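Local coordinates for laminin subunit ALPHA-1 (Mus musculus, PDB 2JD4), which is a basement-membrane laminin chain whose LG4-5 domains, captured here with bound magnesium, probably provide anchorage sites at the cell surface, at residues A[82-87]-A[91-96]; A[113-118]-A[134-139]; A[103-108]-A[166-171]; A[22-27]-A[144-149]. The protein carries 4 engineered substitutions. All coordinates share one frame; numbering follows the deposited sequence.

Interaction 1 of 4, residues A[82-87]-A[91-96]. With MG (magnesium ion), chain C.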
loop_
_atom_site.group_PDB
_atom_site.type_symbol
_atom_site.label_atom_id
_atom_site.label_comp_id
_atom_site.label_asym_id
_atom_site.label_seq_id
_atom_site.Cartn_x
_atom_site.Cartn_y
_atom_site.Cartn_z
ATOM N N HIS A 82 11.294 7.385 -13.188
ATOM C CA HIS A 82 12.449 8.286 -13.155
ATOM C C HIS A 82 13.718 7.461 -12.903
ATOM O O HIS A 82 13.789 6.708 -11.932
ATOM C CB HIS A 82 12.285 9.323 -12.036
ATOM C CG HIS A 82 11.065 10.176 -12.180
ATOM N ND1 HIS A 82 11.032 11.302 -12.972
ATOM C CD2 HIS A 82 9.820 10.047 -11.660
ATOM C CE1 HIS A 82 9.822 11.831 -12.936
ATOM N NE2 HIS A 82 9.067 11.087 -12.147
ATOM N N PHE A 83 14.706 7.615 -13.783
ATOM C CA PHE A 83 15.985 6.905 -13.698
ATOM C C PHE A 83 17.101 7.926 -13.505
ATOM O O PHE A 83 17.248 8.840 -14.317
ATOM C CB PHE A 83 16.211 6.108 -15.003
ATOM C CG PHE A 83 17.613 5.563 -15.179
ATOM C CD1 PHE A 83 18.261 4.885 -14.148
ATOM C CD2 PHE A 83 18.264 5.681 -16.410
ATOM C CE1 PHE A 83 19.543 4.325 -14.342
ATOM C CE2 PHE A 83 19.534 5.130 -16.611
ATOM C CZ PHE A 83 20.176 4.450 -15.577
ATOM N N MET A 84 17.880 7.783 -12.437
ATOM C CA MET A 84 18.980 8.715 -12.201
ATOM C C MET A 84 20.198 8.054 -11.561
ATOM O O MET A 84 20.088 7.053 -10.842
ATOM C CB MET A 84 18.511 9.890 -11.329
ATOM C CG MET A 84 18.337 9.577 -9.853
ATOM S SD MET A 84 17.917 11.070 -8.893
ATOM C CE MET A 84 16.177 11.244 -9.285
ATOM N N PHE A 85 21.365 8.625 -11.829
ATOM C CA PHE A 85 22.619 8.110 -11.288
ATOM C C PHE A 85 23.635 9.241 -11.177
ATOM O O PHE A 85 23.476 10.288 -11.803
ATOM C CB PHE A 85 23.169 6.999 -12.196
ATOM C CG PHE A 85 23.382 7.429 -13.625
ATOM C CD1 PHE A 85 24.560 8.060 -14.013
ATOM C CD2 PHE A 85 22.390 7.223 -14.577
ATOM C CE1 PHE A 85 24.747 8.484 -15.339
ATOM C CE2 PHE A 85 22.566 7.640 -15.901
ATOM C CZ PHE A 85 23.748 8.273 -16.278
ATOM N N ASP A 86 24.667 9.023 -10.371
ATOM C CA ASP A 86 25.732 10.008 -10.177
ATOM C C ASP A 86 27.037 9.223 -10.214
ATOM O O ASP A 86 27.230 8.302 -9.419
ATOM C CB ASP A 86 25.593 10.693 -8.812
ATOM C CG ASP A 86 26.433 11.962 -8.695
ATOM O OD1 ASP A 86 27.562 11.996 -9.229
ATOM O OD2 ASP A 86 25.965 12.925 -8.046
ATOM N N LEU A 87 27.926 9.587 -11.132
ATOM C CA LEU A 87 29.206 8.904 -11.270
ATOM C C LEU A 87 30.276 9.446 -10.322
ATOM O O LEU A 87 31.432 9.018 -10.372
ATOM C CB LEU A 87 29.701 9.011 -12.714
ATOM C CG LEU A 87 28.705 8.629 -13.814
ATOM C CD1 LEU A 87 29.382 8.751 -15.171
ATOM C CD2 LEU A 87 28.205 7.196 -13.608
ATOM N N ARG A 91 24.873 14.595 -11.129
ATOM C CA ARG A 91 23.758 13.691 -11.366
ATOM C C ARG A 91 23.140 13.812 -12.760
ATOM O O ARG A 91 22.977 14.912 -13.296
ATOM C CB ARG A 91 22.675 13.924 -10.303
ATOM C CG ARG A 91 21.426 13.069 -10.477
ATOM C CD ARG A 91 20.672 12.931 -9.159
ATOM N NE ARG A 91 19.980 14.150 -8.785
ATOM C CZ ARG A 91 19.797 14.565 -7.536
ATOM N NH1 ARG A 91 20.259 13.861 -6.516
ATOM N NH2 ARG A 91 19.149 15.696 -7.309
ATOM N N THR A 92 22.812 12.667 -13.348
ATOM C CA THR A 92 22.166 12.625 -14.654
ATOM C C THR A 92 20.776 12.044 -14.389
ATOM O O THR A 92 20.646 11.078 -13.642
ATOM C CB THR A 92 22.924 11.701 -15.643
ATOM O OG1 THR A 92 24.254 12.191 -15.848
ATOM C CG2 THR A 92 22.206 11.651 -16.980
ATOM N N LYS A 93 19.738 12.629 -14.979
ATOM C CA LYS A 93 18.380 12.137 -14.764
ATOM C C LYS A 93 17.601 11.955 -16.057
ATOM O O LYS A 93 17.726 12.751 -16.984
ATOM C CB LYS A 93 17.620 13.089 -13.837
ATOM C CG LYS A 93 16.196 12.657 -13.525
ATOM C CD LYS A 93 15.616 13.475 -12.377
ATOM C CE LYS A 93 14.245 12.955 -11.963
ATOM N NZ LYS A 93 13.746 13.631 -10.734
ATOM N N VAL A 94 16.801 10.894 -16.116
ATOM C CA VAL A 94 15.976 10.606 -17.288
ATOM C C VAL A 94 14.564 10.271 -16.815
ATOM O O VAL A 94 14.389 9.605 -15.794
ATOM C CB VAL A 94 16.493 9.383 -18.079
ATOM C CG1 VAL A 94 15.866 9.362 -19.462
ATOM C CG2 VAL A 94 18.011 9.399 -18.158
ATOM N N SER A 95 13.563 10.733 -17.555
ATOM C CA SER A 95 12.170 10.464 -17.213
ATOM C C SER A 95 11.466 9.869 -18.422
ATOM O O SER A 95 11.927 10.016 -19.553
ATOM C CB SER A 95 11.455 11.752 -16.790
ATOM O OG SER A 95 12.008 12.280 -15.594
ATOM N N HIS A 96 10.356 9.183 -18.178
ATOM C CA HIS A 96 9.585 8.580 -19.255
ATOM C C HIS A 96 8.116 8.924 -19.014
ATOM O O HIS A 96 7.640 8.886 -17.876
ATOM C CB HIS A 96 9.786 7.066 -19.264
ATOM C CG HIS A 96 9.277 6.397 -20.501
ATOM N ND1 HIS A 96 10.115 5.876 -21.466
ATOM C CD2 HIS A 96 8.016 6.169 -20.936
ATOM C CE1 HIS A 96 9.391 5.358 -22.441
ATOM N NE2 HIS A 96 8.113 5.523 -22.144
HETATM MG MG MG C . 32.672 7.138 -10.012
HETATM O O HOH W 1 33.389 8.106 -8.005
HETATM O O HOH W 2 34.315 8.046 -11.241
#

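Interaction 2 of 4, residues A[113-118]-A[134-139]. Engineered in segment 134-139: Lys134 (natural residue Asn). With MG (magnesium ion), chain C.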
loop_
_atom_site.group_PDB
_atom_site.type_symbol
_atom_site.label_atom_id
_atom_site.label_comp_id
_atom_site.label_asym_id
_atom_site.label_seq_id
_atom_site.Cartn_x
_atom_site.Cartn_y
_atom_site.Cartn_z
ATOM N N ILE A 113 25.106 4.064 -20.785
ATOM C CA ILE A 113 26.173 3.480 -21.579
ATOM C C ILE A 113 27.028 4.570 -22.218
ATOM O O ILE A 113 26.526 5.435 -22.938
ATOM C CB ILE A 113 25.606 2.515 -22.651
ATOM C CG1 ILE A 113 26.757 1.791 -23.354
ATOM C CG2 ILE A 113 24.739 3.269 -23.640
ATOM C CD1 ILE A 113 26.306 0.668 -24.258
ATOM N N LYS A 114 28.319 4.534 -21.911
ATOM C CA LYS A 114 29.284 5.504 -22.420
ATOM C C LYS A 114 29.033 6.899 -21.846
ATOM O O LYS A 114 29.297 7.156 -20.668
ATOM C CB LYS A 114 29.240 5.548 -23.952
ATOM C CG LYS A 114 29.602 4.238 -24.652
ATOM C CD LYS A 114 31.045 3.801 -24.405
ATOM C CE LYS A 114 31.237 3.173 -23.026
ATOM N NZ LYS A 114 32.616 2.629 -22.819
ATOM N N ARG A 115 28.524 7.796 -22.680
ATOM C CA ARG A 115 28.244 9.164 -22.253
ATOM C C ARG A 115 26.768 9.510 -22.420
ATOM O O ARG A 115 26.391 10.680 -22.389
ATOM C CB ARG A 115 29.096 10.146 -23.064
ATOM C CG ARG A 115 30.573 10.160 -22.694
ATOM C CD ARG A 115 30.828 11.044 -21.480
ATOM N NE ARG A 115 30.959 10.293 -20.235
ATOM C CZ ARG A 115 31.079 10.860 -19.037
ATOM N NH1 ARG A 115 31.079 12.185 -18.926
ATOM N NH2 ARG A 115 31.216 10.106 -17.953
ATOM N N LYS A 116 25.936 8.489 -22.596
ATOM C CA LYS A 116 24.502 8.689 -22.774
ATOM C C LYS A 116 23.692 7.845 -21.788
ATOM O O LYS A 116 24.219 6.937 -21.148
ATOM C CB LYS A 116 24.095 8.331 -24.209
ATOM C CG LYS A 116 24.538 9.329 -25.283
ATOM C CD LYS A 116 26.059 9.411 -25.422
ATOM C CE LYS A 116 26.659 8.101 -25.917
ATOM N NZ LYS A 116 28.150 8.133 -25.976
ATOM N N ALA A 117 22.408 8.163 -21.665
ATOM C CA ALA A 117 21.506 7.435 -20.777
ATOM C C ALA A 117 20.090 7.563 -21.324
ATOM O O ALA A 117 19.723 8.611 -21.856
ATOM C CB ALA A 117 21.580 8.006 -19.366
ATOM N N PHE A 118 19.301 6.498 -21.215
ATOM C CA PHE A 118 17.926 6.529 -21.707
ATOM C C PHE A 118 17.047 5.451 -21.065
ATOM O O PHE A 118 17.545 4.564 -20.374
ATOM C CB PHE A 118 17.913 6.405 -23.236
ATOM C CG PHE A 118 18.489 5.118 -23.757
ATOM C CD1 PHE A 118 17.662 4.038 -24.051
ATOM C CD2 PHE A 118 19.860 4.983 -23.949
ATOM C CE1 PHE A 118 18.194 2.839 -24.530
ATOM C CE2 PHE A 118 20.402 3.790 -24.426
ATOM C CZ PHE A 118 19.570 2.719 -24.716
ATOM N N LYS A 134 32.334 15.216 -14.903
ATOM C CA LYS A 134 33.618 14.820 -15.463
ATOM C C LYS A 134 33.930 13.358 -15.169
ATOM O O LYS A 134 34.599 12.695 -15.965
ATOM C CB LYS A 134 34.726 15.706 -14.885
ATOM C CG LYS A 134 34.602 17.192 -15.221
ATOM C CD LYS A 134 33.279 17.794 -14.754
ATOM C CE LYS A 134 33.084 17.651 -13.252
ATOM N NZ LYS A 134 31.748 18.153 -12.823
ATOM N N ALA A 135 33.456 12.865 -14.027
ATOM C CA ALA A 135 33.684 11.476 -13.632
ATOM C C ALA A 135 33.305 10.564 -14.795
ATOM O O ALA A 135 32.438 10.906 -15.596
ATOM C CB ALA A 135 32.854 11.137 -12.399
ATOM N N THR A 136 33.953 9.406 -14.891
ATOM C CA THR A 136 33.667 8.494 -15.992
ATOM C C THR A 136 33.205 7.101 -15.582
ATOM O O THR A 136 32.848 6.299 -16.437
ATOM C CB THR A 136 34.902 8.318 -16.904
ATOM O OG1 THR A 136 35.925 7.606 -16.197
ATOM C CG2 THR A 136 35.443 9.670 -17.331
ATOM N N THR A 137 33.203 6.803 -14.290
ATOM C CA THR A 137 32.792 5.472 -13.858
ATOM C C THR A 137 31.745 5.424 -12.746
ATOM O O THR A 137 31.735 6.267 -11.845
ATOM C CB THR A 137 34.014 4.638 -13.396
ATOM O OG1 THR A 137 34.599 5.233 -12.228
ATOM C CG2 THR A 137 35.059 4.565 -14.502
ATOM N N LEU A 138 30.857 4.435 -12.834
ATOM C CA LEU A 138 29.835 4.218 -11.815
ATOM C C LEU A 138 30.465 3.179 -10.902
ATOM O O LEU A 138 30.530 1.998 -11.247
ATOM C CB LEU A 138 28.543 3.657 -12.426
ATOM C CG LEU A 138 27.466 3.182 -11.437
ATOM C CD1 LEU A 138 26.924 4.368 -10.628
ATOM C CD2 LEU A 138 26.332 2.498 -12.204
ATOM N N ASP A 139 30.951 3.632 -9.752
ATOM C CA ASP A 139 31.610 2.768 -8.781
ATOM C C ASP A 139 30.681 2.474 -7.613
ATOM O O ASP A 139 30.459 3.339 -6.759
ATOM C CB ASP A 139 32.878 3.457 -8.273
ATOM C CG ASP A 139 33.759 3.951 -9.404
ATOM O OD1 ASP A 139 34.410 3.110 -10.056
ATOM O OD2 ASP A 139 33.787 5.179 -9.651
HETATM MG MG MG C . 32.672 7.138 -10.012
HETATM O O HOH W 3 31.670 6.995 -18.529
HETATM O O HOH W 2 34.315 8.046 -11.241
HETATM O O HOH W 1 33.389 8.106 -8.005
#

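Interaction 3 of 4, residues A[103-108]-A[166-171]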
loop_
_atom_site.group_PDB
_atom_site.type_symbol
_atom_site.label_atom_id
_atom_site.label_comp_id
_atom_site.label_asym_id
_atom_site.label_seq_id
_atom_site.Cartn_x
_atom_site.Cartn_y
_atom_site.Cartn_z
ATOM N N GLY A 103 -2.126 -1.729 -13.510
ATOM C CA GLY A 103 -2.307 -3.111 -13.091
ATOM C C GLY A 103 -1.987 -4.159 -14.143
ATOM O O GLY A 103 -2.286 -5.338 -13.960
ATOM N N LYS A 104 -1.396 -3.738 -15.254
ATOM C CA LYS A 104 -1.029 -4.674 -16.309
ATOM C C LYS A 104 0.493 -4.782 -16.354
ATOM O O LYS A 104 1.199 -3.851 -15.964
ATOM C CB LYS A 104 -1.569 -4.198 -17.658
ATOM C CG LYS A 104 -3.094 -4.209 -17.750
ATOM C CD LYS A 104 -3.566 -3.646 -19.080
ATOM C CE LYS A 104 -5.070 -3.801 -19.251
ATOM N NZ LYS A 104 -5.836 -3.050 -18.223
ATOM N N TRP A 105 0.996 -5.920 -16.818
ATOM C CA TRP A 105 2.440 -6.130 -16.897
ATOM C C TRP A 105 3.124 -5.231 -17.922
ATOM O O TRP A 105 2.640 -5.065 -19.043
ATOM C CB TRP A 105 2.755 -7.590 -17.231
ATOM C CG TRP A 105 2.533 -8.535 -16.090
ATOM C CD1 TRP A 105 1.447 -9.347 -15.884
ATOM C CD2 TRP A 105 3.410 -8.751 -14.982
ATOM N NE1 TRP A 105 1.603 -10.056 -14.712
ATOM C CE2 TRP A 105 2.799 -9.709 -14.139
ATOM C CE3 TRP A 105 4.659 -8.226 -14.616
ATOM C CZ2 TRP A 105 3.396 -10.152 -12.954
ATOM C CZ3 TRP A 105 5.250 -8.666 -13.439
ATOM C CH2 TRP A 105 4.616 -9.623 -12.621
ATOM N N HIS A 106 4.257 -4.661 -17.528
ATOM C CA HIS A 106 5.039 -3.795 -18.405
ATOM C C HIS A 106 6.500 -4.230 -18.365
ATOM O O HIS A 106 6.969 -4.759 -17.357
ATOM C CB HIS A 106 4.960 -2.340 -17.935
ATOM C CG HIS A 106 3.575 -1.774 -17.933
ATOM N ND1 HIS A 106 2.875 -1.514 -19.092
ATOM C CD2 HIS A 106 2.761 -1.414 -16.912
ATOM C CE1 HIS A 106 1.689 -1.018 -18.783
ATOM N NE2 HIS A 106 1.595 -0.949 -17.468
ATOM N N THR A 107 7.215 -4.019 -19.461
ATOM C CA THR A 107 8.632 -4.344 -19.504
ATOM C C THR A 107 9.340 -2.999 -19.393
ATOM O O THR A 107 8.950 -2.033 -20.048
ATOM C CB THR A 107 9.023 -5.032 -20.824
ATOM O OG1 THR A 107 8.748 -4.152 -21.919
ATOM C CG2 THR A 107 8.233 -6.319 -20.999
ATOM N N VAL A 108 10.363 -2.931 -18.550
ATOM C CA VAL A 108 11.094 -1.686 -18.343
ATOM C C VAL A 108 12.590 -1.882 -18.521
ATOM O O VAL A 108 13.142 -2.902 -18.126
ATOM C CB VAL A 108 10.835 -1.134 -16.924
ATOM C CG1 VAL A 108 11.725 0.079 -16.661
ATOM C CG2 VAL A 108 9.354 -0.759 -16.780
ATOM N N PRO A 166 4.820 -0.764 -4.048
ATOM C CA PRO A 166 3.754 -1.765 -3.918
ATOM C C PRO A 166 3.520 -2.346 -5.306
ATOM O O PRO A 166 2.668 -1.861 -6.049
ATOM C CB PRO A 166 2.545 -0.944 -3.446
ATOM C CG PRO A 166 3.159 0.303 -2.864
ATOM C CD PRO A 166 4.276 0.587 -3.824
ATOM N N ALA A 167 4.290 -3.369 -5.664
ATOM C CA ALA A 167 4.155 -3.971 -6.984
ATOM C C ALA A 167 4.754 -5.367 -7.039
ATOM O O ALA A 167 5.521 -5.760 -6.159
ATOM C CB ALA A 167 4.847 -3.087 -8.032
ATOM N N CYS A 168 4.401 -6.091 -8.095
ATOM C CA CYS A 168 4.914 -7.430 -8.339
ATOM C C CYS A 168 6.025 -7.272 -9.365
ATOM O O CYS A 168 5.858 -6.572 -10.363
ATOM C CB CYS A 168 3.823 -8.331 -8.917
ATOM S SG CYS A 168 4.406 -10.033 -9.215
ATOM N N ILE A 169 7.158 -7.913 -9.121
ATOM C CA ILE A 169 8.274 -7.829 -10.049
ATOM C C ILE A 169 8.691 -9.231 -10.479
ATOM O O ILE A 169 8.854 -10.120 -9.651
ATOM C CB ILE A 169 9.481 -7.114 -9.414
ATOM C CG1 ILE A 169 9.092 -5.690 -9.008
ATOM C CG2 ILE A 169 10.628 -7.047 -10.416
ATOM C CD1 ILE A 169 10.223 -4.911 -8.337
ATOM N N GLY A 170 8.837 -9.422 -11.783
ATOM C CA GLY A 170 9.233 -10.716 -12.293
ATOM C C GLY A 170 10.743 -10.831 -12.337
ATOM O O GLY A 170 11.440 -10.400 -11.415
ATOM N N GLU A 171 11.252 -11.392 -13.426
ATOM C CA GLU A 171 12.685 -11.573 -13.586
ATOM C C GLU A 171 13.381 -10.239 -13.886
ATOM O O GLU A 171 12.771 -9.314 -14.415
ATOM C CB GLU A 171 12.961 -12.567 -14.724
ATOM C CG GLU A 171 12.329 -13.955 -14.546
ATOM C CD GLU A 171 12.707 -14.623 -13.237
ATOM O OE1 GLU A 171 13.840 -14.407 -12.756
ATOM O OE2 GLU A 171 11.875 -15.380 -12.687
#

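Interaction 4 of 4, residues A[22-27]-A[144-149]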
loop_
_atom_site.group_PDB
_atom_site.type_symbol
_atom_site.label_atom_id
_atom_site.label_comp_id
_atom_site.label_asym_id
_atom_site.label_seq_id
_atom_site.Cartn_x
_atom_site.Cartn_y
_atom_site.Cartn_z
ATOM N N HIS A 22 7.820 -11.723 -7.325
ATOM C CA HIS A 22 7.745 -11.280 -5.938
ATOM C C HIS A 22 6.905 -10.010 -5.778
ATOM O O HIS A 22 6.970 -9.100 -6.608
ATOM C CB HIS A 22 9.164 -11.034 -5.402
ATOM C CG HIS A 22 10.038 -12.253 -5.429
ATOM N ND1 HIS A 22 10.097 -13.152 -4.386
ATOM C CD2 HIS A 22 10.873 -12.729 -6.382
ATOM C CE1 HIS A 22 10.932 -14.128 -4.694
ATOM N NE2 HIS A 22 11.417 -13.896 -5.900
ATOM N N GLN A 23 6.124 -9.957 -4.703
ATOM C CA GLN A 23 5.296 -8.793 -4.416
ATOM C C GLN A 23 6.006 -7.965 -3.348
ATOM O O GLN A 23 6.375 -8.491 -2.303
ATOM C CB GLN A 23 3.920 -9.210 -3.879
ATOM C CG GLN A 23 3.003 -8.024 -3.541
ATOM C CD GLN A 23 2.353 -7.405 -4.768
ATOM O OE1 GLN A 23 1.767 -6.326 -4.692
ATOM N NE2 GLN A 23 2.446 -8.094 -5.905
ATOM N N PHE A 24 6.191 -6.677 -3.614
ATOM C CA PHE A 24 6.839 -5.788 -2.659
ATOM C C PHE A 24 5.819 -4.770 -2.140
ATOM O O PHE A 24 4.642 -4.817 -2.497
ATOM C CB PHE A 24 8.028 -5.072 -3.315
ATOM C CG PHE A 24 9.096 -6.007 -3.809
ATOM C CD1 PHE A 24 9.024 -6.550 -5.090
ATOM C CD2 PHE A 24 10.161 -6.368 -2.982
ATOM C CE1 PHE A 24 10.001 -7.447 -5.544
ATOM C CE2 PHE A 24 11.139 -7.257 -3.423
ATOM C CZ PHE A 24 11.057 -7.799 -4.709
ATOM N N GLY A 25 6.270 -3.856 -1.287
ATOM C CA GLY A 25 5.364 -2.854 -0.751
ATOM C C GLY A 25 4.459 -3.308 0.389
ATOM O O GLY A 25 3.613 -2.536 0.835
ATOM N N LEU A 26 4.613 -4.541 0.865
ATOM C CA LEU A 26 3.779 -5.016 1.975
ATOM C C LEU A 26 4.127 -4.209 3.230
ATOM O O LEU A 26 3.267 -3.947 4.073
ATOM C CB LEU A 26 3.998 -6.513 2.208
ATOM C CG LEU A 26 3.491 -7.395 1.061
ATOM C CD1 LEU A 26 4.009 -8.801 1.258
ATOM C CD2 LEU A 26 1.958 -7.382 1.011
ATOM N N SER A 27 5.397 -3.834 3.355
ATOM C CA SER A 27 5.850 -2.989 4.454
ATOM C C SER A 27 6.668 -1.909 3.749
ATOM O O SER A 27 6.984 -2.048 2.566
ATOM C CB SER A 27 6.736 -3.759 5.438
ATOM O OG SER A 27 8.073 -3.811 4.986
ATOM N N LEU A 144 22.627 -5.295 -5.401
ATOM C CA LEU A 144 21.511 -4.516 -5.915
ATOM C C LEU A 144 20.304 -4.713 -5.012
ATOM O O LEU A 144 19.944 -5.841 -4.690
ATOM C CB LEU A 144 21.175 -4.928 -7.355
ATOM C CG LEU A 144 19.965 -4.248 -8.017
ATOM C CD1 LEU A 144 20.217 -4.012 -9.503
ATOM C CD2 LEU A 144 18.736 -5.110 -7.822
ATOM N N TYR A 145 19.700 -3.608 -4.584
ATOM C CA TYR A 145 18.517 -3.666 -3.731
ATOM C C TYR A 145 17.298 -3.586 -4.639
ATOM O O TYR A 145 17.139 -2.616 -5.384
ATOM C CB TYR A 145 18.509 -2.500 -2.740
ATOM C CG TYR A 145 19.677 -2.524 -1.786
ATOM C CD1 TYR A 145 20.926 -2.032 -2.170
ATOM C CD2 TYR A 145 19.542 -3.064 -0.507
ATOM C CE1 TYR A 145 22.008 -2.074 -1.299
ATOM C CE2 TYR A 145 20.620 -3.112 0.368
ATOM C CZ TYR A 145 21.849 -2.615 -0.032
ATOM O OH TYR A 145 22.912 -2.652 0.842
ATOM N N LEU A 146 16.447 -4.610 -4.575
ATOM C CA LEU A 146 15.251 -4.684 -5.410
ATOM C C LEU A 146 13.934 -4.502 -4.642
ATOM O O LEU A 146 13.695 -5.149 -3.614
ATOM C CB LEU A 146 15.218 -6.032 -6.154
ATOM C CG LEU A 146 14.077 -6.232 -7.169
ATOM C CD1 LEU A 146 14.280 -5.272 -8.362
ATOM C CD2 LEU A 146 14.059 -7.690 -7.657
ATOM N N GLY A 147 13.090 -3.610 -5.153
ATOM C CA GLY A 147 11.791 -3.358 -4.556
ATOM C C GLY A 147 11.723 -2.496 -3.311
ATOM O O GLY A 147 10.632 -2.115 -2.889
ATOM N N GLY A 148 12.873 -2.204 -2.712
ATOM C CA GLY A 148 12.900 -1.394 -1.508
ATOM C C GLY A 148 14.276 -1.444 -0.866
ATOM O O GLY A 148 15.218 -1.962 -1.462
ATOM N N LEU A 149 14.392 -0.921 0.349
ATOM C CA LEU A 149 15.666 -0.906 1.072
ATOM C C LEU A 149 15.503 -1.465 2.487
ATOM O O LEU A 149 14.397 -1.490 3.038
ATOM C CB LEU A 149 16.202 0.534 1.174
ATOM C CG LEU A 149 16.417 1.317 -0.121
ATOM C CD1 LEU A 149 16.637 2.802 0.215
ATOM C CD2 LEU A 149 17.601 0.745 -0.881
#

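Interaction 1 of 4, residues A[82-87]-A[91-96]
Phe85 and Thr92 form the tight, buried part of this antiparallel hairpin. Thr92 presents CB over one face of the Phe85 ring, 3.6 Å from CZ, in a CH-pi contact; the ring stands there because CG of Phe85 lies between backbone N and carbonyl carbon (chi1 57°). Phe83 and Val94 point the same way from the next pair, with CD2 of Phe83 4.1 Å from CG2 of Val94. Backbone bonds Phe83 N to Val94 O and Val94 N to Phe83 O, both 2.8 Å, link these strands, and Phe85 and Thr92 make a second such pair. The opposite face, with Arg91, Lys93 and Ser95, is polar and more open to solvent. Met84 is its buried, closely packed exception: bent at chi3, it sets SD 3.3 Å from CD of Arg91, while its CE lies alongside the extended Lys93. Farther along, ND1 of His82 meets OG of Ser95 at 3.0 Å near the ring plane, a bent hydrogen bond (132°). Arg91 sends NH1 on to Tyr71. Strand 91-95 is an edge strand of its sheet within this chain; strand 71-77 flanks 80-86 on the other side, and strands 116-121 and 124-130 cover the aromatic face.

Interaction 2 of 4, residues A[113-118]-A[134-139]
Arg115 meets Ala135 in a surface contact of one side chain with one carbonyl, joining the hairpin turn that precedes strand 116-121 to the metal-binding loop after strand 124-130. A type II' turn from Ile113 to Lys116 sets Arg115 at its corner, and the chain, bent at chi2 (-83°) and chi3, carries the guanidinium across to the loop. Its NH2 donates to O of Ala135 at 2.8 Å, in the carbonyl plane on a lone pair, though the oxygen sits 20° out of the guanidinium plane and the bond is bent (146°). The same NH2 passes CA of Thr136 at 3.5 Å and donates to a water that in turn reaches the O atoms of Lys114 and Thr136, adding a solvent bridge to the direct bond. This is the rim of a laminin G beta-sandwich, where loops gather round a metal ion, here magnesium. O of Thr137 binds it at 2.2 Å and OD2 of Asp139 at 2.3 Å, while OG1 of Thr137 donates to the syn side of that OD2 at 2.7 Å and helps fix the carboxylate. Asp70, Leu87 O and two waters complete the six ligands, and one of these waters donates to OG1 of Thr137. Arg115 also packs on the side chain of Leu87, whose backbone O is a metal ligand. With Arg115 cut back to an alanine, the Ala135 carbonyl would probably lose this donor and the bridging water one of its partners, leaving the turn and the loop less firmly tied.

Interaction 3 of 4, residues A[103-108]-A[166-171]
The carbonyl oxygen of Gly170 accepts a hydrogen bond from NZ of Lys181, while N of the same glycine lies at the edge of the Trp105 indole, 4.0 Å from CZ3. No hydrogen bond joins 103-108 to 166-171, and packing carries the contact. The indole reaches out from the backbone, with CG anti to its carbonyl carbon (chi1 -74°), and brings the benzo part of the ring up to strand 167-174. There CH2 of Trp105 comes 3.4 Å from SG of Cys168. The sulfur approaches obliquely, its direction to the six-membered ring centroid lying 71° off the ring normal, a cysteine sulfur-aromatic contact. Cys168 SG is itself tied to Cys193 by a disulfide, which limits its freedom to turn, so the tryptophan packs against a cystine rather than a thiol. The carbonyl oxygen of Cys168 also lies beside the ring, 3.8 Å from CZ3 of Trp105. His106, next to Trp105 in the chain, has both ring nitrogens hydrogen-bonded, ND1 to Asp122 and NE2 to Asp102, holding the chain beside the tryptophan. Strands 106-113 and 167-174 are not direct partners: strand 44-53 runs between them, pairing antiparallel with both, and Trp105 leans across it, touching Ser50 and Arg52 on its way to Cys168.

Interaction 4 of 4, residues A[22-27]-A[144-149]
Phe24 lies against Gly147 inside the laminin G beta-sandwich, where a loop following the short strand 22-23 of one sheet meets the end of strand 143-146 of the other. The side chain can be followed outward from the backbone. CB is 4.0 Å from O of Gly147. CG, placed anti to the carbonyl carbon by chi1 of -61°, is 3.9 Å from CA of Gly147, and CD2 comes to 3.8 Å from that same carbon. Gly147 CA thus sits over one face of the ring, 4.0 Å from its centroid and only 19° off the normal, a CH-pi contact. Beyond it, CE2 meets the carbonyl oxygen of Leu146 at 3.3 Å, and CZ, at the tip, is 4.2 Å from CG of Leu146, whose side chain crosses the phenylalanine at about a right angle. Gly147 has a positive phi, and a beta carbon on it would run into CD2, so the close approach depends on a glycine. Leu32 and Ile169 also touch the ring, placing it between strands of the two sheets. Shortened to an alanine, Phe24 would probably open a gap beside Leu146 and leave Gly147 CA without the aromatic face it packs on. No hydrogen bond passes directly between 22-27 and 144-149; instead the hydroxyl OG of Ser164, from outside both, hydrogen-bonds to O of Gly147 and to N of Gly25.

In the fold
All four contacts belong to one laminin G sandwich, yet their chemistry follows their place in it. Interaction 4 is core packing that brings the two sheets together, whereas interaction 1 zips an edge hairpin, half buried and half polar. Interaction 3 works within a sheet, across an intervening strand, and adjoins interaction 4 through backbone bonds between 22-24 and 167-169. Interaction 2, at the surface, relies on a charged donor and a bridging water, beside a loop that binds the metal. Interactions 1 and 2 share the magnesium ion and two of its waters: Leu87 follows the first strand of the hairpin, Thr137 and Asp139 lie in the facing loop, and Phe85 packs on Ala117.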